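Local structure of putative fumarylacetoacetate hydrolase family protein (Yersinia pestis, 3S52) at residues 68-80 and 150-164. The protein is a putative member of the fumarylacetoacetate hydrolase family whose own function is not established. Residues are numbered along the deposited sequence; the frame is centred on the assembly and turned at random.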
loop_
_atom_site.group_PDB
_atom_site.type_symbol
_atom_site.label_atom_id
_atom_site.label_comp_id
_atom_site.label_asym_id
_atom_site.label_seq_id
_atom_site.Cartn_x
_atom_site.Cartn_y
_atom_site.Cartn_z
ATOM N N GLY A 68 -19.438 -6.526 -3.159
ATOM C CA GLY A 68 -20.412 -5.649 -2.538
ATOM C C GLY A 68 -20.416 -4.331 -3.291
ATOM O O GLY A 68 -19.851 -4.234 -4.376
ATOM N N SER A 69 -21.058 -3.318 -2.726
ATOM C CA SER A 69 -21.208 -2.053 -3.434
ATOM C C SER A 69 -19.894 -1.279 -3.468
ATOM O O SER A 69 -19.099 -1.332 -2.526
ATOM C CB SER A 69 -22.306 -1.205 -2.797
ATOM O OG SER A 69 -21.963 -0.887 -1.459
ATOM N N VAL A 70 -19.675 -0.588 -4.582
ATOM C CA VAL A 70 -18.515 0.256 -4.785
ATOM C C VAL A 70 -18.937 1.726 -4.694
ATOM O O VAL A 70 -19.820 2.175 -5.437
ATOM C CB VAL A 70 -17.884 -0.040 -6.167
ATOM C CG1 VAL A 70 -16.697 0.853 -6.423
ATOM C CG2 VAL A 70 -17.484 -1.508 -6.258
ATOM N N HIS A 71 -18.309 2.468 -3.781
ATOM C CA HIS A 71 -18.644 3.875 -3.554
ATOM C C HIS A 71 -17.614 4.849 -4.141
ATOM O O HIS A 71 -16.410 4.620 -4.044
ATOM C CB HIS A 71 -18.772 4.149 -2.047
ATOM C CG HIS A 71 -20.034 3.622 -1.435
ATOM N ND1 HIS A 71 -20.617 2.435 -1.830
ATOM C CD2 HIS A 71 -20.820 4.117 -0.449
ATOM C CE1 HIS A 71 -21.712 2.227 -1.118
ATOM N NE2 HIS A 71 -21.859 3.235 -0.277
ATOM N N HIS A 72 -18.091 5.942 -4.728
ATOM C CA HIS A 72 -17.203 6.996 -5.203
ATOM C C HIS A 72 -16.730 7.886 -4.029
ATOM O O HIS A 72 -17.507 8.171 -3.113
ATOM C CB HIS A 72 -17.915 7.846 -6.265
ATOM C CG HIS A 72 -19.223 8.424 -5.807
ATOM N ND1 HIS A 72 -19.305 9.530 -4.984
ATOM C CD2 HIS A 72 -20.503 8.049 -6.056
ATOM C CE1 HIS A 72 -20.576 9.805 -4.741
ATOM N NE2 HIS A 72 -21.324 8.921 -5.379
ATOM N N GLU A 73 -15.448 8.262 -4.012
ATOM C CA GLU A 73 -15.023 9.345 -3.138
ATOM C C GLU A 73 -14.122 10.296 -3.911
ATOM O O GLU A 73 -12.927 10.030 -4.053
ATOM C CB GLU A 73 -14.248 8.763 -1.946
ATOM C CG GLU A 73 -14.919 7.541 -1.352
ATOM C CD GLU A 73 -14.317 7.125 -0.021
ATOM O OE1 GLU A 73 -13.111 7.385 0.199
ATOM O OE2 GLU A 73 -15.062 6.541 0.799
ATOM N N ILE A 74 -14.652 11.450 -4.302
ATOM C CA ILE A 74 -13.878 12.394 -5.111
ATOM C C ILE A 74 -12.863 13.107 -4.208
ATOM O O ILE A 74 -13.148 13.368 -3.033
ATOM C CB ILE A 74 -14.787 13.415 -5.860
ATOM C CG1 ILE A 74 -13.977 14.201 -6.889
ATOM C CG2 ILE A 74 -15.442 14.374 -4.891
ATOM C CD1 ILE A 74 -14.803 15.219 -7.676
ATOM N N GLU A 75 -11.672 13.374 -4.742
ATOM C CA GLU A 75 -10.579 13.927 -3.943
ATOM C C GLU A 75 -9.608 14.701 -4.802
ATOM O O GLU A 75 -9.397 14.366 -5.971
ATOM C CB GLU A 75 -9.811 12.800 -3.199
ATOM C CG GLU A 75 -10.729 11.805 -2.466
ATOM C CD GLU A 75 -10.035 10.987 -1.385
ATOM O OE1 GLU A 75 -8.853 11.258 -1.092
ATOM O OE2 GLU A 75 -10.683 10.068 -0.815
ATOM N N LEU A 76 -9.011 15.728 -4.209
ATOM C CA LEU A 76 -7.907 16.442 -4.836
ATOM C C LEU A 76 -6.666 15.551 -4.777
ATOM O O LEU A 76 -6.326 15.018 -3.708
ATOM C CB LEU A 76 -7.639 17.769 -4.106
ATOM C CG LEU A 76 -6.434 18.519 -4.675
ATOM C CD1 LEU A 76 -6.781 19.122 -6.017
ATOM C CD2 LEU A 76 -5.943 19.599 -3.704
ATOM N N ALA A 77 -6.019 15.349 -5.924
ATOM C CA ALA A 77 -4.777 14.564 -5.961
ATOM C C ALA A 77 -3.593 15.506 -6.183
ATOM O O ALA A 77 -3.678 16.431 -6.982
ATOM C CB ALA A 77 -4.831 13.518 -7.087
ATOM N N VAL A 78 -2.496 15.257 -5.480
ATOM C CA VAL A 78 -1.309 16.093 -5.556
ATOM C C VAL A 78 -0.164 15.228 -6.068
ATOM O O VAL A 78 0.069 14.136 -5.554
ATOM C CB VAL A 78 -0.947 16.630 -4.164
ATOM C CG1 VAL A 78 0.271 17.522 -4.222
ATOM C CG2 VAL A 78 -2.142 17.351 -3.549
ATOM N N LEU A 79 0.525 15.706 -7.096
ATOM C CA LEU A 79 1.660 14.992 -7.674
ATOM C C LEU A 79 2.956 15.509 -7.068
ATOM O O LEU A 79 3.233 16.715 -7.094
ATOM C CB LEU A 79 1.677 15.178 -9.201
ATOM C CG LEU A 79 2.792 14.520 -10.033
ATOM C CD1 LEU A 79 2.801 13.013 -9.892
ATOM C CD2 LEU A 79 2.672 14.905 -11.503
ATOM N N ILE A 80 3.753 14.594 -6.523
ATOM C CA ILE A 80 5.037 14.950 -5.955
ATOM C C ILE A 80 6.107 14.937 -7.056
ATOM O O ILE A 80 6.233 13.958 -7.786
ATOM C CB ILE A 80 5.458 13.981 -4.824
ATOM C CG1 ILE A 80 4.355 13.842 -3.760
ATOM C CG2 ILE A 80 6.773 14.441 -4.206
ATOM C CD1 ILE A 80 3.943 15.157 -3.120
ATOM N N LEU A 150 -14.323 20.823 -5.979
ATOM C CA LEU A 150 -14.452 19.475 -6.508
ATOM C C LEU A 150 -15.933 19.162 -6.631
ATOM O O LEU A 150 -16.689 19.392 -5.695
ATOM C CB LEU A 150 -13.866 18.468 -5.516
ATOM C CG LEU A 150 -12.423 18.578 -5.056
ATOM C CD1 LEU A 150 -12.233 17.825 -3.754
ATOM C CD2 LEU A 150 -11.513 18.036 -6.131
ATOM N N SER A 151 -16.345 18.601 -7.759
ATOM C CA SER A 151 -17.737 18.228 -7.915
ATOM C C SER A 151 -17.845 16.935 -8.697
ATOM O O SER A 151 -17.059 16.669 -9.606
ATOM C CB SER A 151 -18.535 19.340 -8.591
ATOM O OG SER A 151 -18.044 19.580 -9.890
ATOM N N LEU A 152 -18.808 16.113 -8.313
ATOM C CA LEU A 152 -19.023 14.854 -8.991
ATOM C C LEU A 152 -20.492 14.802 -9.261
ATOM O O LEU A 152 -21.283 14.937 -8.339
ATOM C CB LEU A 152 -18.640 13.678 -8.098
ATOM C CG LEU A 152 -19.037 12.301 -8.636
ATOM C CD1 LEU A 152 -18.346 12.053 -9.984
ATOM C CD2 LEU A 152 -18.685 11.204 -7.646
ATOM N N THR A 153 -20.838 14.647 -10.534
ATOM C CA THR A 153 -22.215 14.523 -10.979
ATOM C C THR A 153 -22.357 13.117 -11.542
ATOM O O THR A 153 -21.529 12.678 -12.334
ATOM C CB THR A 153 -22.524 15.553 -12.089
ATOM O OG1 THR A 153 -22.432 16.878 -11.551
ATOM C CG2 THR A 153 -23.900 15.359 -12.644
ATOM N N ILE A 154 -23.381 12.396 -11.098
ATOM C CA ILE A 154 -23.643 11.063 -11.608
ATOM C C ILE A 154 -25.054 11.013 -12.182
ATOM O O ILE A 154 -26.027 11.328 -11.487
ATOM C CB ILE A 154 -23.457 10.000 -10.513
ATOM C CG1 ILE A 154 -21.983 9.912 -10.115
ATOM C CG2 ILE A 154 -23.912 8.638 -10.994
ATOM C CD1 ILE A 154 -21.707 8.839 -9.091
ATOM N N ASN A 155 -25.140 10.642 -13.456
ATOM C CA ASN A 155 -26.398 10.621 -14.202
ATOM C C ASN A 155 -27.143 11.938 -14.050
ATOM O O ASN A 155 -28.342 11.960 -13.776
ATOM C CB ASN A 155 -27.289 9.437 -13.777
ATOM C CG ASN A 155 -26.576 8.097 -13.868
ATOM O OD1 ASN A 155 -25.751 7.864 -14.761
ATOM N ND2 ASN A 155 -26.903 7.198 -12.946
ATOM N N GLY A 156 -26.421 13.041 -14.219
ATOM C CA GLY A 156 -27.029 14.364 -14.197
ATOM C C GLY A 156 -27.379 14.916 -12.825
ATOM O O GLY A 156 -27.908 16.021 -12.720
ATOM N N GLU A 157 -27.081 14.158 -11.771
ATOM C CA GLU A 157 -27.400 14.578 -10.408
ATOM C C GLU A 157 -26.133 14.825 -9.589
ATOM O O GLU A 157 -25.244 13.973 -9.530
ATOM C CB GLU A 157 -28.232 13.500 -9.714
ATOM C CG GLU A 157 -28.490 13.799 -8.251
ATOM C CD GLU A 157 -28.995 12.593 -7.476
ATOM O OE1 GLU A 157 -29.481 11.630 -8.103
ATOM O OE2 GLU A 157 -28.899 12.610 -6.229
ATOM N N ILE A 158 -26.048 15.975 -8.939
ATOM C CA ILE A 158 -24.860 16.274 -8.145
ATOM C C ILE A 158 -24.794 15.331 -6.961
ATOM O O ILE A 158 -25.751 15.201 -6.213
ATOM C CB ILE A 158 -24.898 17.681 -7.582
ATOM C CG1 ILE A 158 -24.707 18.692 -8.705
ATOM C CG2 ILE A 158 -23.822 17.845 -6.494
ATOM C CD1 ILE A 158 -24.995 20.104 -8.283
ATOM N N ARG A 159 -23.648 14.691 -6.795
ATOM C CA ARG A 159 -23.426 13.692 -5.747
ATOM C C ARG A 159 -22.484 14.225 -4.668
ATOM O O ARG A 159 -22.746 14.087 -3.469
ATOM C CB ARG A 159 -22.950 12.370 -6.350
ATOM C CG ARG A 159 -24.028 11.753 -7.243
ATOM C CD ARG A 159 -25.099 11.095 -6.401
ATOM N NE ARG A 159 -24.534 9.895 -5.803
ATOM C CZ ARG A 159 -24.641 8.673 -6.322
ATOM N NH1 ARG A 159 -25.340 8.474 -7.443
ATOM N NH2 ARG A 159 -24.058 7.650 -5.703
ATOM N N GLN A 160 -21.327 14.711 -5.097
ATOM C CA GLN A 160 -20.449 15.444 -4.196
ATOM C C GLN A 160 -20.109 16.811 -4.777
ATOM O O GLN A 160 -19.938 16.954 -5.991
ATOM C CB GLN A 160 -19.182 14.643 -3.925
ATOM C CG GLN A 160 -19.441 13.222 -3.440
ATOM C CD GLN A 160 -18.160 12.517 -3.073
ATOM O OE1 GLN A 160 -17.648 11.702 -3.837
ATOM N NE2 GLN A 160 -17.623 12.840 -1.904
ATOM N N GLN A 161 -20.115 17.830 -3.924
ATOM C CA GLN A 161 -19.615 19.151 -4.304
ATOM C C GLN A 161 -18.950 19.760 -3.086
ATOM O O GLN A 161 -19.625 20.025 -2.093
ATOM C CB GLN A 161 -20.783 20.036 -4.795
ATOM C CG GLN A 161 -20.364 21.433 -5.299
ATOM C CD GLN A 161 -21.502 22.189 -5.993
ATOM O OE1 GLN A 161 -22.182 21.643 -6.866
ATOM N NE2 GLN A 161 -21.713 23.448 -5.601
ATOM N N GLY A 162 -17.655 20.047 -3.166
ATOM C CA GLY A 162 -16.945 20.498 -1.990
ATOM C C GLY A 162 -15.777 21.392 -2.337
ATOM O O GLY A 162 -15.562 21.719 -3.500
ATOM N N ASN A 163 -15.038 21.807 -1.320
ATOM C CA ASN A 163 -13.906 22.679 -1.543
ATOM C C ASN A 163 -12.819 22.323 -0.553
ATOM O O ASN A 163 -13.108 22.063 0.619
ATOM C CB ASN A 163 -14.327 24.141 -1.413
ATOM C CG ASN A 163 -13.233 25.101 -1.837
ATOM O OD1 ASN A 163 -12.284 25.340 -1.089
ATOM N ND2 ASN A 163 -13.360 25.665 -3.044
ATOM N N THR A 164 -11.574 22.296 -1.020
ATOM C CA THR A 164 -10.456 21.885 -0.165
ATOM C C THR A 164 -10.214 22.806 1.034
ATOM O O THR A 164 -9.428 22.475 1.930
ATOM C CB THR A 164 -9.154 21.725 -0.959
ATOM O OG1 THR A 164 -8.783 22.985 -1.540
ATOM C CG2 THR A 164 -9.341 20.687 -2.067
#
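Strand 74-80 of the mixed sheet runs over strand 150-154 of the four-stranded antiparallel sheet, their axes 7.4 Å apart at closest and their N-to-C directions 142° apart, nearer antiparallel than parallel; I74 and L152 are nearest neighbours by CA. Q160 is the polar link between the sheets. Its OE1 accepts from H72 ND1 and from the backbone I74 N, each at 3.0 Å, the two donors arriving from opposite faces of the amide plane; the I74 bond is the straighter, at 164°. Glutamine suits this place because its extended chain brings across a carbonyl oxygen that can accept from both N-H groups. A classic beta bulge, with R159 and Q160 both opposite L152, lets both side chains face H72. CG of H72 sits between its backbone N and carbonyl carbon (chi1 55°), which turns the ring toward the second sheet, where L152 CD2 packs on one face, 3.5 Å from the centroid, a CH-pi contact. R159 NH2, which hydrogen-bonds to P200 O, lies 3.0 Å from H72 NE2. I74, extended, lays CD1 3.3 Å from S151 O and against L150 CB, while L76 CD2 meets T164 CG2. One carbonyl oxygen thus ties ring and backbone where the rest of the interface is largely apolar.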